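Local coordinates for heavy metal cation tricomponent efflux pump ZneA(CzcA-like) (Cupriavidus metallidurans, PDB 4K0J), which exports zinc ions in exchange for protons, working as the inner-membrane RND antiporter of a heavy-metal efflux system, at residues Ile542-Pro548 against Met907-Val911; Leu689-Pro694 against Glu825-Ile830; Leu972-Ala976 against Leu989-Val994. All blocks are in the same frame, centred on the assembly; numbering follows the deposited sequence.

Contact 1 of 3, residues Ile542-Pro548 against Met907-Val911; sequences IGRDFLP and MTLNV
Thr908 meets Asp545 side on, the two side chains roughly perpendicular, so that the forked end of the threonine faces the carboxylate. Thr908 OG1 lies 3.3 Å from Asp545 OD1, but the angle is too poor for a hydrogen bond, while the methyl CG2 packs against OD2. A chi1 of 60° sets Thr908 CG2 anti to the carbonyl carbon, which turns both branches to the aspartate. Farther along, Pro548 lays its ring carbon CD over the flat face of the Asn910 amide, 3.7 Å from CG, and Asn910 CB rests on the backbone between Phe546 and Leu547. The segments run alongside each other here: Gly543 O and Leu909 N are 2.9 Å apart, and a long, weak hydrogen bond of 3.4 Å from Val911 N reaches Phe546 O, nearly straight at 164°. Val911 CG1 leans on that same oxygen. Ile542 brings its CG2 to within 4.3 Å of Leu909 CD2, a looser apolar touch.

Asn910 also has contacts within its own part of the chain: a weak ND2 hydrogen bond to Thr908 OG1 (3.3 Å) may help to orient the hydroxyl, while OD1 caps a backbone N just beyond Val911, making Asn910 the N-cap of helix 911-939. Its carbonyl oxygen pairs with Ser913 OG. In 542-548, Arg544 N makes weak hydrogen bonds to the side chains of Asp818 and Ser820. The contact thus ties the connection between helix 521-536 and strand 554-560 to the turn between helices 891-905 and 911-939, with helix 848-873 against Phe546 and Leu547, and Pro988 of helix 986-997 against Pro548 and Asn910.

Contact 2 of 3, residues Leu689-Pro694 against Glu825-Ile830; sequences LLKTVP and EARMRI
Glu825 and Arg829, which both reach Val693 across the contact, are joined by the helical hydrogen bond from Arg829 N to Glu825 O (2.9 Å), which sets their side chains one turn apart on the same side of helix 820-830. The arginine is extended to CD and then bends at chi3 (57°), swinging the guanidinium over the turn that follows helix 676-690. Two apolar branches approach the flat group obliquely: Leu689 CD2, 3.4 Å from NH2, and Val693 CG2, 3.6 Å from NH1. Val693 and Arg829 lie side by side, pointing opposite ways, with NH1 alongside the valine methyl CG2.

Val693 has its other methyl on Glu825. CG1 meets OE1 of this extended side chain, and Pro694 CD touches the same oxygen; Glu825 OE2 in turn forms a long, weak ion pair with Arg817. Next to these polar groups lies a small hydrophobic layer. Leu690 CD2 sits 3.7 Å from Ala826 CB and equally far from Ile830 CD1, touching two residues one helical turn apart, and Leu689 CD1 reaches Ile830 CD1 from the same helix end. Leu690 CD2 and Val693 CG2 both pack on the Ala826 methyl. Trp845 of strand 843-847 borders this layer, touching both Leu690 and Ile830.

The two helices belong to beta-alpha-beta units built on strands 667-672 and 699-701 and on strands 807-812 and 843-847, whose interleaved antiparallel sheet is that of a ferredoxin-like fold, as in the porter subdomains of RND pumps.

Contact 3 of 3, residues Leu972-Ala976 against Leu989-Val994; sequences LIPAA and LATVVV
Leu989, in the first turn of helix 986-997, opens a contact within a hairpin of consecutive transmembrane segments in the RND membrane domain: the irregular, partly helical turn that follows helix 958-970 packs on helix 986-997. Leu989 itself offers little more than its carbonyl to Leu972 CD1, and its side chain turns to Ser912 and Val915 of helix 911-939.

Ala990 makes most of the close contacts with the turn. Its CB is directed into the bend formed by Leu972 to Ala976, where it meets Leu972 O, lies 3.9 Å from Ala975 CB and 3.8 Å from Ala976 CB. Methyl against methyl, the three alanines let the two backbones come close, with the CA atoms of Leu972 and Ala990 only 4.9 Å apart. The turn is drawn in by a hydrogen bond from Ala976 N to Ile973 O.

Thr991 looks along the side of this interface. Its OG1 is bonded to Arg987 O and to Arg905 NH2, and since NH1 of the same arginine binds Ala976 O, Arg905 joins the two segments through its two terminal nitrogens.

Past Val992, which belongs to the packing against helix 911-939, Val993 receives the tip of Leu972: CD1 rests 3.6 Å from CB and just as near CG1, an oblique crossing of the two side chains. A fully extended chi2 of -178° carries this methyl out to the valine. Asp393 also touches both residues.

Val994 lies one turn after Ala990. Its CG2 is 3.7 Å from Leu972 CB and near Ile973 N, and Ile973 CG1 runs squarely across the valine, 4.1 Å from both CG1 and CG2.

Contact 3 is the most buried and is almost wholly apolar, as suits the membrane domain; contact 2 lies at the margin of a ferredoxin-like subdomain, with charged side chains over a small hydrophobic layer. Contact 1 is intermediate, relying on backbone proximity and small polar groups where the membrane helices meet the porter region. Helix 986-997, which supplies a segment of contact 3, also touches contact 1, and helix 911-939, which begins in contact 1, packs on contact 3; Met907 SD lies 3.6 Å from Thr991 OG1. Contact 2 is nested in sequence inside the loop that contact 1 closes, yet stands clear of it, with nearest atoms about 11 Å apart, and is farther still from contact 3.

Contact 1 of 3, residues Ile542-Pro548 against Met907-Val911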
loop_
_atom_site.group_PDB
_atom_site.type_symbol
_atom_site.label_atom_id
_atom_site.label_comp_id
_atom_site.label_asym_id
_atom_site.label_seq_id
_atom_site.Cartn_x
_atom_site.Cartn_y
_atom_site.Cartn_z
ATOM N N ILE C 542 46.910 10.123 -8.316
ATOM C CA ILE C 542 46.270 8.834 -8.067
ATOM C C ILE C 542 45.143 8.570 -9.068
ATOM O O ILE C 542 44.440 9.491 -9.489
ATOM C CB ILE C 542 45.735 8.728 -6.611
ATOM C CG1 ILE C 542 45.295 7.297 -6.290
ATOM C CG2 ILE C 542 44.585 9.693 -6.377
ATOM C CD1 ILE C 542 46.396 6.273 -6.422
ATOM N N GLY C 543 44.996 7.309 -9.465
ATOM C CA GLY C 543 43.908 6.912 -10.339
ATOM C C GLY C 543 42.599 6.871 -9.578
ATOM O O GLY C 543 42.589 6.694 -8.361
ATOM N N ARG C 544 41.490 7.036 -10.290
ATOM C CA ARG C 544 40.176 7.042 -9.658
ATOM C C ARG C 544 39.231 6.034 -10.307
ATOM O O ARG C 544 39.099 5.993 -11.529
ATOM C CB ARG C 544 39.568 8.445 -9.706
ATOM C CG ARG C 544 40.315 9.480 -8.873
ATOM C CD ARG C 544 39.824 10.888 -9.166
ATOM N NE ARG C 544 38.365 10.968 -9.172
ATOM C CZ ARG C 544 37.675 12.038 -9.559
ATOM N NH1 ARG C 544 38.310 13.127 -9.975
ATOM N NH2 ARG C 544 36.349 12.018 -9.533
ATOM N N ASP C 545 38.579 5.221 -9.480
ATOM C CA ASP C 545 37.594 4.253 -9.957
ATOM C C ASP C 545 36.220 4.563 -9.374
ATOM O O ASP C 545 35.858 5.726 -9.195
ATOM C CB ASP C 545 38.004 2.827 -9.571
ATOM C CG ASP C 545 39.204 2.328 -10.355
ATOM O OD1 ASP C 545 39.455 1.103 -10.343
ATOM O OD2 ASP C 545 39.891 3.156 -10.987
ATOM N N PHE C 546 35.457 3.511 -9.090
ATOM C CA PHE C 546 34.202 3.644 -8.359
ATOM C C PHE C 546 34.076 2.529 -7.329
ATOM O O PHE C 546 33.515 2.724 -6.253
ATOM C CB PHE C 546 33.002 3.628 -9.300
ATOM C CG PHE C 546 31.684 3.590 -8.586
ATOM C CD1 PHE C 546 30.973 2.409 -8.480
ATOM C CD2 PHE C 546 31.167 4.729 -7.999
ATOM C CE1 PHE C 546 29.766 2.366 -7.816
ATOM C CE2 PHE C 546 29.956 4.693 -7.336
ATOM C CZ PHE C 546 29.255 3.508 -7.244
ATOM N N LEU C 547 34.593 1.359 -7.681
ATOM C CA LEU C 547 34.729 0.249 -6.747
ATOM C C LEU C 547 35.676 -0.789 -7.335
ATOM O O LEU C 547 35.782 -0.910 -8.554
ATOM C CB LEU C 547 33.364 -0.368 -6.399
ATOM C CG LEU C 547 32.326 -0.667 -7.491
ATOM C CD1 LEU C 547 32.708 -1.847 -8.392
ATOM C CD2 LEU C 547 30.962 -0.902 -6.859
ATOM N N PRO C 548 36.384 -1.532 -6.469
ATOM C CA PRO C 548 37.253 -2.620 -6.931
ATOM C C PRO C 548 36.464 -3.737 -7.611
ATOM O O PRO C 548 35.232 -3.736 -7.570
ATOM C CB PRO C 548 37.910 -3.128 -5.639
ATOM C CG PRO C 548 37.068 -2.600 -4.529
ATOM C CD PRO C 548 36.507 -1.308 -5.019
ATOM N N MET C 907 46.802 0.438 -6.383
ATOM C CA MET C 907 45.356 0.594 -6.276
ATOM C C MET C 907 44.895 1.942 -6.816
ATOM O O MET C 907 45.688 2.710 -7.361
ATOM C CB MET C 907 44.909 0.448 -4.817
ATOM C CG MET C 907 45.174 -0.922 -4.212
ATOM S SD MET C 907 44.788 -0.992 -2.451
ATOM C CE MET C 907 43.078 -0.462 -2.461
ATOM N N THR C 908 43.606 2.222 -6.652
ATOM C CA THR C 908 43.025 3.483 -7.093
ATOM C C THR C 908 42.335 4.196 -5.936
ATOM O O THR C 908 42.641 3.942 -4.772
ATOM C CB THR C 908 42.008 3.258 -8.220
ATOM O OG1 THR C 908 40.954 2.408 -7.749
ATOM C CG2 THR C 908 42.681 2.607 -9.415
ATOM N N LEU C 909 41.400 5.086 -6.258
ATOM C CA LEU C 909 40.670 5.834 -5.238
ATOM C C LEU C 909 39.165 5.629 -5.368
ATOM O O LEU C 909 38.459 6.467 -5.931
ATOM C CB LEU C 909 40.998 7.323 -5.327
ATOM C CG LEU C 909 40.572 8.137 -4.109
ATOM C CD1 LEU C 909 41.315 7.631 -2.888
ATOM C CD2 LEU C 909 40.836 9.614 -4.324
ATOM N N ASN C 910 38.680 4.513 -4.837
ATOM C CA ASN C 910 37.270 4.153 -4.937
ATOM C C ASN C 910 36.466 4.640 -3.741
ATOM O O ASN C 910 37.036 5.110 -2.757
ATOM C CB ASN C 910 37.137 2.640 -5.074
ATOM C CG ASN C 910 38.218 1.897 -4.317
ATOM O OD1 ASN C 910 38.083 1.626 -3.124
ATOM N ND2 ASN C 910 39.307 1.574 -5.005
ATOM N N VAL C 911 35.144 4.520 -3.824
ATOM C CA VAL C 911 34.267 4.941 -2.733
ATOM C C VAL C 911 34.590 4.175 -1.449
ATOM O O VAL C 911 34.439 4.696 -0.342
ATOM C CB VAL C 911 32.768 4.789 -3.108
ATOM C CG1 VAL C 911 32.390 3.329 -3.282
ATOM C CG2 VAL C 911 31.885 5.449 -2.064
#

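Contact 2 of 3, residues Leu689-Pro694 against Glu825-Ile830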
loop_
_atom_site.group_PDB
_atom_site.type_symbol
_atom_site.label_atom_id
_atom_site.label_comp_id
_atom_site.label_asym_id
_atom_site.label_seq_id
_atom_site.Cartn_x
_atom_site.Cartn_y
_atom_site.Cartn_z
ATOM N N LEU C 689 37.314 3.985 -32.865
ATOM C CA LEU C 689 38.127 4.916 -32.094
ATOM C C LEU C 689 38.407 4.361 -30.707
ATOM O O LEU C 689 39.562 4.156 -30.333
ATOM C CB LEU C 689 37.429 6.275 -31.985
ATOM C CG LEU C 689 38.220 7.459 -31.412
ATOM C CD1 LEU C 689 38.088 7.560 -29.895
ATOM C CD2 LEU C 689 39.685 7.373 -31.819
ATOM N N LEU C 690 37.339 4.127 -29.952
ATOM C CA LEU C 690 37.444 3.656 -28.578
ATOM C C LEU C 690 38.251 2.379 -28.464
ATOM O O LEU C 690 38.920 2.152 -27.454
ATOM C CB LEU C 690 36.059 3.429 -27.980
ATOM C CG LEU C 690 35.276 4.681 -27.605
ATOM C CD1 LEU C 690 33.987 4.283 -26.919
ATOM C CD2 LEU C 690 36.116 5.571 -26.708
ATOM N N LYS C 691 38.197 1.542 -29.496
ATOM C CA LYS C 691 38.894 0.265 -29.421
ATOM C C LYS C 691 40.396 0.420 -29.645
ATOM O O LYS C 691 41.142 -0.556 -29.597
ATOM C CB LYS C 691 38.277 -0.762 -30.373
ATOM C CG LYS C 691 38.520 -0.506 -31.841
ATOM C CD LYS C 691 37.610 -1.384 -32.692
ATOM C CE LYS C 691 37.638 -2.841 -32.238
ATOM N NZ LYS C 691 36.820 -3.716 -33.129
ATOM N N THR C 692 40.834 1.655 -29.867
ATOM C CA THR C 692 42.257 1.953 -30.016
ATOM C C THR C 692 42.879 2.441 -28.705
ATOM O O THR C 692 44.079 2.281 -28.482
ATOM C CB THR C 692 42.514 2.993 -31.134
ATOM O OG1 THR C 692 41.762 4.186 -30.873
ATOM C CG2 THR C 692 42.111 2.432 -32.488
ATOM N N VAL C 693 42.057 3.039 -27.846
ATOM C CA VAL C 693 42.507 3.511 -26.535
ATOM C C VAL C 693 42.979 2.343 -25.655
ATOM O O VAL C 693 42.248 1.369 -25.474
ATOM C CB VAL C 693 41.388 4.300 -25.819
ATOM C CG1 VAL C 693 41.878 4.868 -24.497
ATOM C CG2 VAL C 693 40.864 5.407 -26.720
ATOM N N PRO C 694 44.206 2.439 -25.111
ATOM C CA PRO C 694 44.853 1.369 -24.333
ATOM C C PRO C 694 44.107 0.935 -23.071
ATOM O O PRO C 694 44.501 -0.056 -22.457
ATOM C CB PRO C 694 46.200 1.989 -23.943
ATOM C CG PRO C 694 46.459 3.014 -24.975
ATOM C CD PRO C 694 45.114 3.582 -25.317
ATOM N N GLU C 825 41.050 10.441 -21.378
ATOM C CA GLU C 825 41.698 10.276 -22.675
ATOM C C GLU C 825 40.722 9.919 -23.793
ATOM O O GLU C 825 40.655 10.606 -24.811
ATOM C CB GLU C 825 42.788 9.212 -22.578
ATOM C CG GLU C 825 43.417 8.842 -23.904
ATOM C CD GLU C 825 44.508 7.801 -23.751
ATOM O OE1 GLU C 825 44.513 6.823 -24.530
ATOM O OE2 GLU C 825 45.363 7.964 -22.853
ATOM N N ALA C 826 39.967 8.840 -23.599
ATOM C CA ALA C 826 39.037 8.367 -24.620
ATOM C C ALA C 826 37.949 9.391 -24.935
ATOM O O ALA C 826 37.727 9.723 -26.102
ATOM C CB ALA C 826 38.424 7.044 -24.209
ATOM N N ARG C 827 37.278 9.893 -23.900
ATOM C CA ARG C 827 36.243 10.913 -24.086
ATOM C C ARG C 827 36.796 12.161 -24.774
ATOM O O ARG C 827 36.104 12.791 -25.578
ATOM C CB ARG C 827 35.581 11.278 -22.753
ATOM C CG ARG C 827 34.775 12.564 -22.761
ATOM C CD ARG C 827 34.345 12.948 -21.351
ATOM N NE ARG C 827 33.179 12.198 -20.893
ATOM C CZ ARG C 827 31.928 12.648 -20.961
ATOM N NH1 ARG C 827 31.679 13.849 -21.465
ATOM N NH2 ARG C 827 30.925 11.899 -20.526
ATOM N N MET C 828 38.044 12.510 -24.471
ATOM C CA MET C 828 38.689 13.620 -25.168
ATOM C C MET C 828 38.875 13.286 -26.649
ATOM O O MET C 828 38.666 14.133 -27.517
ATOM C CB MET C 828 40.031 13.981 -24.522
ATOM C CG MET C 828 40.658 15.260 -25.066
ATOM S SD MET C 828 42.128 15.782 -24.162
ATOM C CE MET C 828 41.451 16.027 -22.520
ATOM N N ARG C 829 39.252 12.045 -26.934
ATOM C CA ARG C 829 39.448 11.614 -28.315
ATOM C C ARG C 829 38.128 11.447 -29.076
ATOM O O ARG C 829 38.124 11.313 -30.299
ATOM C CB ARG C 829 40.255 10.314 -28.364
ATOM C CG ARG C 829 41.662 10.431 -27.798
ATOM C CD ARG C 829 42.402 9.110 -27.901
ATOM N NE ARG C 829 42.459 8.634 -29.280
ATOM C CZ ARG C 829 42.995 7.476 -29.651
ATOM N NH1 ARG C 829 43.523 6.668 -28.741
ATOM N NH2 ARG C 829 43.003 7.127 -30.930
ATOM N N ILE C 830 37.013 11.451 -28.350
ATOM C CA ILE C 830 35.689 11.330 -28.965
ATOM C C ILE C 830 35.269 12.625 -29.667
ATOM O O ILE C 830 34.613 12.594 -30.710
ATOM C CB ILE C 830 34.614 10.920 -27.923
ATOM C CG1 ILE C 830 34.862 9.492 -27.435
ATOM C CG2 ILE C 830 33.210 11.018 -28.505
ATOM C CD1 ILE C 830 34.788 8.458 -28.530
#

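Contact 3 of 3, residues Leu972-Ala976 against Leu989-Val994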
loop_
_atom_site.group_PDB
_atom_site.type_symbol
_atom_site.label_atom_id
_atom_site.label_comp_id
_atom_site.label_asym_id
_atom_site.label_seq_id
_atom_site.Cartn_x
_atom_site.Cartn_y
_atom_site.Cartn_z
ATOM N N LEU C 972 43.138 -3.949 10.875
ATOM C CA LEU C 972 42.808 -3.862 9.459
ATOM C C LEU C 972 43.855 -4.505 8.557
ATOM O O LEU C 972 43.645 -4.641 7.349
ATOM C CB LEU C 972 42.561 -2.408 9.062
ATOM C CG LEU C 972 41.311 -1.843 9.733
ATOM C CD1 LEU C 972 41.044 -0.422 9.294
ATOM C CD2 LEU C 972 40.114 -2.733 9.432
ATOM N N ILE C 973 44.980 -4.898 9.144
ATOM C CA ILE C 973 45.976 -5.684 8.419
ATOM C C ILE C 973 45.413 -6.993 7.839
ATOM O O ILE C 973 45.657 -7.298 6.670
ATOM C CB ILE C 973 47.253 -5.943 9.260
ATOM C CG1 ILE C 973 48.182 -4.729 9.195
ATOM C CG2 ILE C 973 47.983 -7.188 8.772
ATOM C CD1 ILE C 973 49.613 -5.022 9.596
ATOM N N PRO C 974 44.649 -7.767 8.638
ATOM C CA PRO C 974 44.069 -8.964 8.022
ATOM C C PRO C 974 43.034 -8.614 6.957
ATOM O O PRO C 974 42.852 -9.369 6.004
ATOM C CB PRO C 974 43.392 -9.668 9.201
ATOM C CG PRO C 974 43.126 -8.590 10.174
ATOM C CD PRO C 974 44.300 -7.678 10.067
ATOM N N ALA C 975 42.371 -7.473 7.116
ATOM C CA ALA C 975 41.396 -7.020 6.134
ATOM C C ALA C 975 42.101 -6.547 4.867
ATOM O O ALA C 975 41.474 -6.385 3.818
ATOM C CB ALA C 975 40.531 -5.913 6.713
ATOM N N ALA C 976 43.408 -6.330 4.974
ATOM C CA ALA C 976 44.221 -5.978 3.819
ATOM C C ALA C 976 44.672 -7.226 3.063
ATOM O O ALA C 976 45.537 -7.150 2.189
ATOM C CB ALA C 976 45.418 -5.149 4.245
ATOM N N LEU C 989 39.684 0.263 2.481
ATOM C CA LEU C 989 39.657 0.895 3.801
ATOM C C LEU C 989 40.848 0.431 4.634
ATOM O O LEU C 989 41.478 1.226 5.333
ATOM C CB LEU C 989 38.354 0.589 4.547
ATOM C CG LEU C 989 37.030 0.817 3.816
ATOM C CD1 LEU C 989 36.518 -0.488 3.253
ATOM C CD2 LEU C 989 35.990 1.439 4.729
ATOM N N ALA C 990 41.149 -0.861 4.539
ATOM C CA ALA C 990 42.276 -1.456 5.243
ATOM C C ALA C 990 43.576 -0.747 4.883
ATOM O O ALA C 990 44.337 -0.336 5.752
ATOM C CB ALA C 990 42.376 -2.934 4.914
ATOM N N THR C 991 43.813 -0.600 3.587
ATOM C CA THR C 991 45.017 0.041 3.085
ATOM C C THR C 991 45.090 1.499 3.525
ATOM O O THR C 991 46.103 1.938 4.071
ATOM C CB THR C 991 45.068 -0.026 1.553
ATOM O OG1 THR C 991 44.827 -1.373 1.128
ATOM C CG2 THR C 991 46.418 0.430 1.042
ATOM N N VAL C 992 44.009 2.238 3.288
ATOM C CA VAL C 992 43.941 3.652 3.650
ATOM C C VAL C 992 44.230 3.893 5.131
ATOM O O VAL C 992 45.014 4.776 5.483
ATOM C CB VAL C 992 42.566 4.252 3.301
ATOM C CG1 VAL C 992 42.372 5.589 3.998
ATOM C CG2 VAL C 992 42.421 4.395 1.794
ATOM N N VAL C 993 43.606 3.102 5.997
ATOM C CA VAL C 993 43.790 3.273 7.435
ATOM C C VAL C 993 45.163 2.801 7.915
ATOM O O VAL C 993 45.891 3.561 8.555
ATOM C CB VAL C 993 42.692 2.562 8.246
ATOM C CG1 VAL C 993 43.046 2.564 9.719
ATOM C CG2 VAL C 993 41.342 3.226 8.016
ATOM N N VAL C 994 45.509 1.552 7.609
ATOM C CA VAL C 994 46.788 0.976 8.024
ATOM C C VAL C 994 47.967 1.834 7.573
ATOM O O VAL C 994 48.837 2.178 8.374
ATOM C CB VAL C 994 46.969 -0.470 7.500
ATOM C CG1 VAL C 994 48.405 -0.934 7.675
ATOM C CG2 VAL C 994 46.025 -1.415 8.220
#